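Local coordinates for protein polyketide synthase PksL (Bacillus subtilis, PDB 5E1V) that probably dehydrates beta-hydroxyacyl intermediates, serving as a monomeric dehydratase domain in a trans-AT polyketide synthase involved in bacillaene biosynthesis, at residues D167-L173 with C233-R239; R147-V151 with E211-Y215; F47-E51 with A225-L229; P16-V22 with L150-M156. All coordinates share one frame; numbering follows the deposited sequence.

Contact 1. Residues D167-L173 with C233-R239; sequences DGVLLEL and CMTRIKR
L171 leans across its antiparallel neighbour T235, and its side chain can be followed atom by atom. CB lies 3.6 Å from T235 O, the acceptor of L171's own backbone N. CG comes closer still, 3.3 Å from T235 O, because it stands beside the backbone N and anti to the carbonyl carbon (chi1 -41°). From there CD1 passes T235 CB and ends 3.6 Å from I237 CD1. Were L171 exchanged for alanine, the branch beyond CB would be gone and I237 CD1 and T235 CB would probably be left facing a gap. V169 CG1 continues this row, lying alongside I237 and pointing the same way. Strands 168-174 and 232-245 run antiparallel in the second hot-dog half of the double-hot-dog dehydratase fold, and helix 190-203 packs on the face carrying L173 and I237, where T235 OG1 also bonds to S196. Paired backbone bonds link V169 with I237, L171 with T235 and L173 with C233; the shortest is L171 N to T235 O, 2.7 Å. R239 N closes the ladder on D167 O at 2.9 Å. On the other face, M234 bends at chi2 (-83°) to run beside the extended E172, with M234 CE 3.5 Å from E172 CG; E172 OE1 bonds to Y163. L170 CD1 rests 3.6 Å from T235 O. Farther along this face K238 CE lies over one side of the R236 guanidinium, both residues forming salt bridges with E254 and R236 also with E121.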
# COMPACT_ATOMS: atom_id res chain seq x y z
N ASP A 167 5.30 9.20 -21.24
CA ASP A 167 6.30 9.14 -20.20
C ASP A 167 5.84 8.56 -18.85
O ASP A 167 6.66 8.25 -18.00
CB ASP A 167 6.91 10.53 -20.01
CG ASP A 167 7.99 10.84 -21.06
OD1 ASP A 167 8.14 10.05 -22.04
OD2 ASP A 167 8.69 11.86 -20.91
N GLY A 168 4.55 8.39 -18.65
CA GLY A 168 4.11 7.81 -17.40
C GLY A 168 2.65 8.01 -17.21
O GLY A 168 1.88 8.13 -18.18
N VAL A 169 2.25 8.03 -15.95
CA VAL A 169 0.83 8.19 -15.64
C VAL A 169 0.77 9.06 -14.41
O VAL A 169 1.74 9.05 -13.61
CB VAL A 169 0.24 6.76 -15.49
CG1 VAL A 169 -0.14 6.44 -14.04
CG2 VAL A 169 -0.86 6.49 -16.50
N LEU A 170 -0.32 9.81 -14.28
CA LEU A 170 -0.67 10.54 -13.06
C LEU A 170 -2.03 10.09 -12.56
O LEU A 170 -3.02 10.15 -13.32
CB LEU A 170 -0.73 12.05 -13.26
CG LEU A 170 -1.01 12.83 -11.95
CD1 LEU A 170 0.19 12.75 -11.02
CD2 LEU A 170 -1.41 14.30 -12.16
N LEU A 171 -2.09 9.65 -11.29
CA LEU A 171 -3.33 9.09 -10.68
C LEU A 171 -3.92 10.11 -9.78
O LEU A 171 -3.23 10.60 -8.89
CB LEU A 171 -3.01 7.82 -9.81
CG LEU A 171 -2.00 6.86 -10.39
CD1 LEU A 171 -1.77 5.65 -9.49
CD2 LEU A 171 -2.54 6.39 -11.76
N GLU A 172 -5.19 10.46 -10.02
CA GLU A 172 -5.89 11.45 -9.22
C GLU A 172 -6.84 10.63 -8.40
O GLU A 172 -7.84 10.15 -8.91
CB GLU A 172 -6.71 12.42 -10.14
CG GLU A 172 -7.58 13.43 -9.41
CD GLU A 172 -8.43 14.33 -10.34
OE1 GLU A 172 -8.50 14.10 -11.57
OE2 GLU A 172 -9.06 15.24 -9.80
N LEU A 173 -6.49 10.45 -7.12
CA LEU A 173 -7.07 9.47 -6.22
C LEU A 173 -7.75 10.17 -5.07
O LEU A 173 -7.21 11.11 -4.54
CB LEU A 173 -5.95 8.56 -5.65
CG LEU A 173 -5.42 7.59 -6.68
CD1 LEU A 173 -4.17 6.86 -6.19
CD2 LEU A 173 -6.49 6.62 -7.18
N CYS A 233 -4.70 12.03 -3.01
CA CYS A 233 -3.37 12.35 -3.40
C CYS A 233 -3.31 12.35 -4.89
O CYS A 233 -4.24 11.85 -5.58
CB CYS A 233 -2.39 11.33 -2.80
SG CYS A 233 -2.70 9.64 -3.32
N MET A 234 -2.18 12.87 -5.38
CA MET A 234 -1.84 12.75 -6.76
C MET A 234 -0.62 11.84 -6.86
O MET A 234 0.44 12.18 -6.38
CB MET A 234 -1.57 14.14 -7.35
CG MET A 234 -2.79 15.08 -7.30
SD MET A 234 -3.85 14.72 -8.73
CE MET A 234 -5.24 15.82 -8.43
N THR A 235 -0.78 10.69 -7.47
CA THR A 235 0.34 9.75 -7.62
C THR A 235 0.93 9.68 -9.03
O THR A 235 0.24 9.30 -10.02
CB THR A 235 -0.03 8.32 -7.23
OG1 THR A 235 -0.59 8.34 -5.92
CG2 THR A 235 1.20 7.40 -7.32
N ARG A 236 2.23 9.88 -9.12
CA ARG A 236 2.87 9.79 -10.41
C ARG A 236 3.70 8.55 -10.47
O ARG A 236 4.39 8.20 -9.50
CB ARG A 236 3.79 10.99 -10.66
CG ARG A 236 4.50 10.88 -12.01
CD ARG A 236 5.42 12.03 -12.25
NE ARG A 236 6.55 12.05 -11.34
CZ ARG A 236 7.27 13.15 -11.12
NH1 ARG A 236 6.99 14.26 -11.80
NH2 ARG A 236 8.28 13.14 -10.28
N ILE A 237 3.60 7.87 -11.59
CA ILE A 237 4.40 6.74 -11.85
C ILE A 237 5.07 7.01 -13.20
O ILE A 237 4.36 7.21 -14.20
CB ILE A 237 3.55 5.46 -11.92
CG1 ILE A 237 2.76 5.30 -10.60
CG2 ILE A 237 4.46 4.26 -12.18
CD1 ILE A 237 1.44 4.65 -10.72
N LYS A 238 6.39 7.02 -13.19
CA LYS A 238 7.18 7.23 -14.40
C LYS A 238 7.46 5.93 -15.10
O LYS A 238 7.86 4.90 -14.48
CB LYS A 238 8.49 7.95 -14.06
CG LYS A 238 8.38 9.34 -13.44
CD LYS A 238 9.77 10.00 -13.51
CE LYS A 238 9.99 11.09 -12.48
NZ LYS A 238 10.16 10.58 -11.08
N ARG A 239 7.31 5.92 -16.43
CA ARG A 239 7.57 4.67 -17.17
C ARG A 239 8.99 4.18 -16.91
O ARG A 239 9.24 2.96 -16.88
CB ARG A 239 7.33 4.86 -18.71
CG ARG A 239 7.25 3.56 -19.51
CD ARG A 239 7.07 3.85 -20.99
NE ARG A 239 5.94 4.73 -21.25
CZ ARG A 239 4.65 4.37 -21.19
NH1 ARG A 239 4.28 3.14 -20.85
NH2 ARG A 239 3.71 5.28 -21.43

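Contact 2. Residues R147-V151 with E211-Y215; sequences RQELV and EQRLY
Q148 and Q212 cross at about a right angle, yet their terminal amides stack with planes only 28° apart. Q148 follows helix 138-147, which ends in a Schellman motif: E149, at positive phi, is the C-prime residue, and L150 N returns to C145 O. The chain so turned faces the loop between helix 205-208 and strand 215-225, in the second hot-dog half of the double-hot-dog fold. Q148 extends beyond CG, whereas Q212 folds at chi2 (-79°), which brings Q212 OE1 to 3.7 Å from Q148 CG. Q148 NE2 is bonded to Q144, which helps fix the amide's rotation and leaves Q148 OE1 3.0 Å from Q212 O; these are two acceptors and form no bond. A water does join the segments, donating to both Q148 O and Q212 O at a short 2.5 Å each. Beside this polar crossing L214 pushes in its branched end: CD2 sits 3.4 Å from Q148 O, while both methyls rest against L150 CB, CD2 the nearer at 3.7 Å. The buried L214 is also tied through its N to Y24 OH. On the far side of Q212, R213 grips E211 side-on in a salt bridge, NE to OE2 and NH2 to OE1, both acceptors lying close to the guanidinium plane; E211 OE2 additionally accepts from R213 N at 2.7 Å.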
# COMPACT_ATOMS: atom_id res chain seq x y z
N ARG A 147 -12.13 -8.79 -13.62
CA ARG A 147 -11.96 -9.84 -14.64
C ARG A 147 -10.75 -10.74 -14.34
O ARG A 147 -10.75 -11.91 -14.71
CB ARG A 147 -11.78 -9.21 -16.02
CG ARG A 147 -12.99 -8.50 -16.54
CD ARG A 147 -12.76 -8.16 -18.03
NE ARG A 147 -13.69 -7.13 -18.48
CZ ARG A 147 -13.41 -5.84 -18.63
NH1 ARG A 147 -12.21 -5.34 -18.33
NH2 ARG A 147 -14.36 -5.03 -19.06
N GLN A 148 -9.73 -10.21 -13.66
CA GLN A 148 -8.60 -11.02 -13.22
C GLN A 148 -8.79 -11.52 -11.75
O GLN A 148 -7.87 -11.95 -11.14
CB GLN A 148 -7.29 -10.24 -13.44
CG GLN A 148 -7.15 -9.65 -14.85
CD GLN A 148 -5.78 -8.98 -15.12
OE1 GLN A 148 -4.75 -9.53 -14.83
NE2 GLN A 148 -5.82 -7.80 -15.69
N GLU A 149 -10.02 -11.47 -11.25
CA GLU A 149 -10.44 -12.04 -9.98
C GLU A 149 -9.86 -11.29 -8.78
O GLU A 149 -9.73 -11.85 -7.69
CB GLU A 149 -10.09 -13.50 -9.87
CG GLU A 149 -10.59 -14.37 -11.02
CD GLU A 149 -10.42 -15.84 -10.69
OE1 GLU A 149 -11.02 -16.30 -9.67
OE2 GLU A 149 -9.66 -16.52 -11.41
N LEU A 150 -9.53 -10.04 -9.00
CA LEU A 150 -9.17 -9.12 -7.89
C LEU A 150 -10.34 -8.18 -7.74
O LEU A 150 -10.60 -7.42 -8.66
CB LEU A 150 -7.90 -8.36 -8.28
CG LEU A 150 -7.46 -7.19 -7.39
CD1 LEU A 150 -7.19 -7.69 -5.97
CD2 LEU A 150 -6.26 -6.44 -7.99
N VAL A 151 -11.02 -8.18 -6.58
CA VAL A 151 -12.27 -7.46 -6.40
C VAL A 151 -12.23 -6.51 -5.18
O VAL A 151 -12.39 -6.94 -4.04
CB VAL A 151 -13.43 -8.47 -6.21
CG1 VAL A 151 -14.77 -7.78 -5.99
CG2 VAL A 151 -13.42 -9.51 -7.33
N GLU A 211 -0.79 -11.14 -19.79
CA GLU A 211 -0.84 -12.09 -18.68
C GLU A 211 -2.06 -11.75 -17.83
O GLU A 211 -2.24 -10.57 -17.53
CB GLU A 211 0.48 -11.97 -17.89
CG GLU A 211 0.52 -12.66 -16.53
CD GLU A 211 0.24 -14.13 -16.65
OE1 GLU A 211 1.18 -14.86 -17.04
OE2 GLU A 211 -0.92 -14.56 -16.38
N GLN A 212 -2.90 -12.74 -17.45
CA GLN A 212 -4.03 -12.43 -16.56
C GLN A 212 -3.88 -12.85 -15.07
O GLN A 212 -4.77 -12.51 -14.29
CB GLN A 212 -5.39 -12.98 -17.09
CG GLN A 212 -5.80 -12.63 -18.51
CD GLN A 212 -6.39 -11.22 -18.71
OE1 GLN A 212 -7.50 -10.92 -18.27
NE2 GLN A 212 -5.67 -10.38 -19.46
N ARG A 213 -2.84 -13.59 -14.69
CA ARG A 213 -2.63 -13.96 -13.28
C ARG A 213 -2.23 -12.70 -12.55
O ARG A 213 -1.44 -11.94 -13.08
CB ARG A 213 -1.48 -14.93 -13.06
CG ARG A 213 -1.84 -16.39 -12.93
CD ARG A 213 -1.80 -17.06 -14.27
NE ARG A 213 -0.58 -16.77 -15.03
CZ ARG A 213 0.49 -17.57 -15.16
NH1 ARG A 213 0.54 -18.76 -14.57
NH2 ARG A 213 1.52 -17.17 -15.90
N LEU A 214 -2.73 -12.52 -11.33
CA LEU A 214 -2.43 -11.32 -10.57
C LEU A 214 -1.00 -11.28 -10.06
O LEU A 214 -0.37 -12.32 -9.85
CB LEU A 214 -3.39 -11.26 -9.36
CG LEU A 214 -4.88 -11.24 -9.68
CD1 LEU A 214 -5.72 -11.42 -8.42
CD2 LEU A 214 -5.27 -9.96 -10.41
N TYR A 215 -0.48 -10.07 -9.82
CA TYR A 215 0.80 -9.92 -9.16
C TYR A 215 0.53 -9.29 -7.77
O TYR A 215 0.06 -8.17 -7.74
CB TYR A 215 1.73 -8.96 -9.91
CG TYR A 215 2.09 -9.39 -11.30
CD1 TYR A 215 3.36 -9.93 -11.58
CD2 TYR A 215 1.17 -9.28 -12.33
CE1 TYR A 215 3.70 -10.35 -12.86
CE2 TYR A 215 1.49 -9.70 -13.61
CZ TYR A 215 2.75 -10.23 -13.86
OH TYR A 215 3.09 -10.64 -15.14
O HOH W 1 -6.34 -13.37 -12.59

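Contact 3. Residues F47-E51 with A225-L229; sequences FSCSE and ASALL
C49 drives its sulfur against the backbone of A225-A227 and a methyl of L228, where a short 3-10 turn (49-51) of the first hot-dog half meets the loop leaving strand 215-225 of the second. This is one of the places where the two halves of the double-hot-dog dehydratase fold touch. The tight part centres on C49 and A225 O. C49 SG occupies the position between the backbone N and the carbonyl carbon (chi1 74°), pointing across the contact: it lies 3.8 Å from A225 O and 3.9 Å from L228 CD2, with A227 N a little farther off. S50 CA closes on the same carbonyl, making a CA-H...O contact of 3.2 Å with A225 O. L228 reaches in with one methyl alone. Y39 of helix 34-44 and F188 also touch C49, and F188 packs on A225 too. The loose side is that of S50 and S226, both partly exposed, where S50 CB comes no nearer than 4.1 Å to S226 CA. No direct hydrogen bond joins the segments; C49 O and A225 O, both acceptors, stand close together. At the other end of the contact a water bridges the backbones, donating to C49 O (2.7 Å) and accepting from A225 N (2.8 Å). The turn is braced from within: E51 N bonds to S48 O, and E51 folds back so that its OE2 accepts from S48 N at 2.7 Å, met from 49° above the carboxylate plane.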
# COMPACT_ATOMS: atom_id res chain seq x y z
N PHE A 47 6.81 9.06 17.39
CA PHE A 47 7.53 9.39 16.16
C PHE A 47 6.64 9.97 15.11
O PHE A 47 5.64 9.34 14.75
CB PHE A 47 8.21 8.16 15.58
CG PHE A 47 9.27 7.63 16.43
CD1 PHE A 47 8.96 6.68 17.42
CD2 PHE A 47 10.56 8.07 16.28
CE1 PHE A 47 9.95 6.17 18.23
CE2 PHE A 47 11.55 7.57 17.11
CZ PHE A 47 11.25 6.64 18.07
N SER A 48 7.08 11.11 14.57
CA SER A 48 6.47 11.73 13.42
C SER A 48 6.84 11.00 12.12
O SER A 48 7.94 10.54 12.05
CB SER A 48 7.05 13.15 13.32
OG SER A 48 6.57 13.77 12.16
N CYS A 49 5.94 10.88 11.14
CA CYS A 49 6.25 10.19 9.86
C CYS A 49 7.49 10.76 9.20
O CYS A 49 8.26 10.06 8.58
CB CYS A 49 5.03 10.21 8.91
SG CYS A 49 4.66 11.78 8.14
N SER A 50 7.74 12.04 9.40
CA SER A 50 8.89 12.66 8.72
C SER A 50 10.26 12.24 9.36
O SER A 50 11.32 12.34 8.72
CB SER A 50 8.68 14.15 8.65
OG SER A 50 8.87 14.68 9.95
N GLU A 51 10.23 11.67 10.55
CA GLU A 51 11.45 11.18 11.21
C GLU A 51 11.98 9.86 10.73
O GLU A 51 13.06 9.47 11.10
CB GLU A 51 11.18 10.97 12.70
CG GLU A 51 10.75 12.22 13.44
CD GLU A 51 10.54 11.89 14.89
OE1 GLU A 51 11.47 11.31 15.48
OE2 GLU A 51 9.46 12.19 15.41
N ALA A 225 8.09 9.71 3.84
CA ALA A 225 6.97 10.64 3.80
C ALA A 225 7.22 11.86 4.74
O ALA A 225 7.68 11.72 5.88
CB ALA A 225 5.68 9.92 4.21
N SER A 226 7.01 13.04 4.16
CA SER A 226 7.07 14.34 4.87
C SER A 226 5.67 14.77 5.36
O SER A 226 5.55 15.71 6.10
CB SER A 226 7.65 15.44 3.93
OG SER A 226 6.83 15.70 2.78
N ALA A 227 4.60 14.11 4.92
CA ALA A 227 3.24 14.47 5.35
C ALA A 227 2.32 13.23 5.17
O ALA A 227 2.62 12.27 4.46
CB ALA A 227 2.69 15.66 4.59
N LEU A 228 1.25 13.23 5.92
CA LEU A 228 0.28 12.15 5.86
C LEU A 228 -0.47 12.11 4.54
O LEU A 228 -0.67 13.15 3.86
CB LEU A 228 -0.72 12.37 6.99
CG LEU A 228 -0.22 12.42 8.43
CD1 LEU A 228 -1.39 12.19 9.44
CD2 LEU A 228 0.85 11.36 8.76
N LEU A 229 -0.95 10.93 4.16
CA LEU A 229 -1.84 10.80 3.03
C LEU A 229 -3.15 10.22 3.50
O LEU A 229 -3.24 9.04 3.71
CB LEU A 229 -1.24 9.88 1.97
CG LEU A 229 0.08 10.39 1.47
CD1 LEU A 229 0.85 9.25 0.76
CD2 LEU A 229 -0.16 11.50 0.53
O HOH W 2 8.99 8.76 6.32

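Contact 4. Residues P16-V22 with L150-M156; sequences PFIYHHV and LVHSEYM
H20 ND1 and S153 OG lie 2.7 Å apart in a hydrogen bond that either may donate, the hydroxyl sitting at the edge of the imidazole and near its plane. S153 N adds a second tie, to H20 O at 3.0 Å. One face of the H20 ring is touched by E154 CB, 3.5 Å from H20 CE1, and the opposite face by Y19 CD2. With alanine in place of H20, S153 OG would probably lose its imidazole mate and a gap would open between Y19 and E154. Next along, P16 CB stands over the centre of the Y155 ring, 3.8 Å from its centroid. Y155 in turn presents an edge to the face of F17 in a T-shaped pair, planes at 84°. M156 bends at chi2 and chi3, which lays SD at the F17 ring edge, 3.9 Å from CD1, as a Met-aromatic contact, and also against H21 CB. H21 begins an HxxxGxxxxP sequence, the signature of dehydratase domains, consistent with a place in the active site. Its edge approaches the face of H152 in an offset T, CD2 to CD2 3.7 Å. A water lies 2.7 Å from H21 NE2 and bonds weakly to H152 NE2, which also has a weak bond to D194. Hydrogen-bonded V22 and V151 join strands 21-23 and 150-152 at one side of a four-stranded antiparallel sheet; H21 ND1 reaches V28 O of strand 26-29, while helix 190-203 packs against F17, H152 and M156.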
# COMPACT_ATOMS: atom_id res chain seq x y z
N PRO A 16 -12.60 -3.31 7.50
CA PRO A 16 -13.18 -3.00 6.19
C PRO A 16 -12.22 -3.24 5.02
O PRO A 16 -12.72 -3.45 3.90
CB PRO A 16 -13.56 -1.53 6.32
CG PRO A 16 -12.64 -0.97 7.31
CD PRO A 16 -12.26 -2.09 8.26
N PHE A 17 -10.89 -3.19 5.24
CA PHE A 17 -9.98 -3.47 4.12
C PHE A 17 -10.05 -4.95 3.75
O PHE A 17 -10.07 -5.30 2.60
CB PHE A 17 -8.53 -3.05 4.48
CG PHE A 17 -8.41 -1.57 4.84
CD1 PHE A 17 -8.60 -0.59 3.90
CD2 PHE A 17 -8.19 -1.16 6.15
CE1 PHE A 17 -8.48 0.80 4.19
CE2 PHE A 17 -8.12 0.21 6.47
CZ PHE A 17 -8.28 1.19 5.46
N ILE A 18 -10.13 -5.82 4.74
CA ILE A 18 -10.20 -7.22 4.50
C ILE A 18 -11.56 -7.57 3.89
O ILE A 18 -11.64 -8.33 3.00
CB ILE A 18 -9.92 -8.01 5.79
CG1 ILE A 18 -8.49 -7.73 6.31
CG2 ILE A 18 -10.04 -9.47 5.60
CD1 ILE A 18 -8.14 -8.43 7.58
N TYR A 19 -12.63 -7.06 4.45
CA TYR A 19 -13.91 -7.42 3.94
C TYR A 19 -14.08 -7.03 2.51
O TYR A 19 -14.70 -7.81 1.72
CB TYR A 19 -14.97 -6.81 4.82
CG TYR A 19 -16.35 -7.22 4.48
CD1 TYR A 19 -16.95 -8.26 5.15
CD2 TYR A 19 -17.11 -6.51 3.54
CE1 TYR A 19 -18.27 -8.65 4.84
CE2 TYR A 19 -18.43 -6.88 3.23
CZ TYR A 19 -19.01 -7.95 3.88
OH TYR A 19 -20.38 -8.33 3.60
N HIS A 20 -13.50 -5.91 2.11
CA HIS A 20 -13.74 -5.30 0.78
C HIS A 20 -12.56 -5.52 -0.20
O HIS A 20 -12.45 -4.84 -1.24
CB HIS A 20 -14.04 -3.80 0.92
CG HIS A 20 -15.39 -3.54 1.54
ND1 HIS A 20 -16.56 -3.90 0.91
CD2 HIS A 20 -15.75 -3.13 2.78
CE1 HIS A 20 -17.60 -3.61 1.68
NE2 HIS A 20 -17.14 -3.13 2.82
N HIS A 21 -11.75 -6.51 0.10
CA HIS A 21 -10.63 -6.80 -0.76
C HIS A 21 -10.49 -8.27 -0.92
O HIS A 21 -10.05 -8.95 -0.00
CB HIS A 21 -9.33 -6.18 -0.18
CG HIS A 21 -8.15 -6.31 -1.08
ND1 HIS A 21 -7.16 -7.22 -0.86
CD2 HIS A 21 -7.79 -5.63 -2.20
CE1 HIS A 21 -6.21 -7.08 -1.78
NE2 HIS A 21 -6.58 -6.13 -2.62
N VAL A 22 -10.89 -8.77 -2.10
CA VAL A 22 -11.03 -10.22 -2.34
C VAL A 22 -10.14 -10.59 -3.49
O VAL A 22 -10.23 -10.01 -4.56
CB VAL A 22 -12.49 -10.61 -2.70
CG1 VAL A 22 -12.62 -12.12 -2.92
CG2 VAL A 22 -13.46 -10.20 -1.61
N LEU A 150 -9.53 -10.04 -9.00
CA LEU A 150 -9.17 -9.12 -7.89
C LEU A 150 -10.34 -8.18 -7.74
O LEU A 150 -10.60 -7.42 -8.66
CB LEU A 150 -7.90 -8.36 -8.28
CG LEU A 150 -7.46 -7.19 -7.39
CD1 LEU A 150 -7.19 -7.69 -5.97
CD2 LEU A 150 -6.26 -6.44 -7.99
N VAL A 151 -11.02 -8.18 -6.58
CA VAL A 151 -12.27 -7.46 -6.40
C VAL A 151 -12.23 -6.51 -5.18
O VAL A 151 -12.39 -6.94 -4.04
CB VAL A 151 -13.43 -8.47 -6.21
CG1 VAL A 151 -14.77 -7.78 -5.99
CG2 VAL A 151 -13.42 -9.51 -7.33
N HIS A 152 -12.04 -5.22 -5.46
CA HIS A 152 -12.18 -4.17 -4.49
C HIS A 152 -13.66 -3.73 -4.48
O HIS A 152 -14.30 -3.65 -5.54
CB HIS A 152 -11.34 -2.95 -4.82
CG HIS A 152 -9.91 -3.22 -5.10
ND1 HIS A 152 -9.47 -3.82 -6.25
CD2 HIS A 152 -8.80 -2.88 -4.40
CE1 HIS A 152 -8.14 -3.84 -6.25
NE2 HIS A 152 -7.71 -3.29 -5.13
N SER A 153 -14.20 -3.46 -3.32
CA SER A 153 -15.55 -2.96 -3.23
C SER A 153 -15.52 -1.90 -2.19
O SER A 153 -14.62 -1.87 -1.34
CB SER A 153 -16.49 -4.11 -2.82
OG SER A 153 -16.05 -4.66 -1.59
N GLU A 154 -16.47 -0.98 -2.32
CA GLU A 154 -16.81 -0.00 -1.34
C GLU A 154 -15.60 0.78 -0.72
O GLU A 154 -14.90 1.51 -1.41
CB GLU A 154 -17.72 -0.70 -0.31
CG GLU A 154 -19.08 -0.08 -0.09
CD GLU A 154 -19.25 0.42 1.31
OE1 GLU A 154 -19.96 -0.23 2.10
OE2 GLU A 154 -18.60 1.45 1.64
N TYR A 155 -15.43 0.68 0.58
CA TYR A 155 -14.31 1.30 1.34
C TYR A 155 -12.93 1.21 0.66
O TYR A 155 -12.13 2.18 0.73
CB TYR A 155 -14.20 0.60 2.68
CG TYR A 155 -13.69 1.37 3.84
CD1 TYR A 155 -14.58 1.97 4.72
CD2 TYR A 155 -12.30 1.50 4.09
CE1 TYR A 155 -14.15 2.60 5.85
CE2 TYR A 155 -11.86 2.14 5.22
CZ TYR A 155 -12.75 2.69 6.07
OH TYR A 155 -12.33 3.37 7.15
N MET A 156 -12.68 0.10 -0.02
CA MET A 156 -11.37 -0.22 -0.68
C MET A 156 -11.19 0.34 -2.12
O MET A 156 -10.11 0.18 -2.74
CB MET A 156 -11.15 -1.75 -0.69
CG MET A 156 -10.61 -2.34 0.61
SD MET A 156 -8.79 -2.57 0.58
CE MET A 156 -8.09 -1.13 -0.14
O HOH W 3 -4.92 -4.89 -4.30

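How the contacts relate
Contacts 2 and 4 are neighbours, their centres about 15 Å apart, and share L150 and V151 on strand 150-152, whose sheet partner is strand 21-23. Contact 1 lies about 21 Å between centres from contact 2 and from contact 3, which it adjoins in sequence just after L229. Contacts 2 and 3 are farthest apart, about 33 Å between centres, on opposite sides of the chain's centre. Along the chain contact 4 closes before contact 1 opens, and contact 2 is nested within the loop closed by contact 3. Contacts 1 and 2 lie within the second hot-dog half; contacts 3 and 4 join it to the first, tying the halves at two separate places.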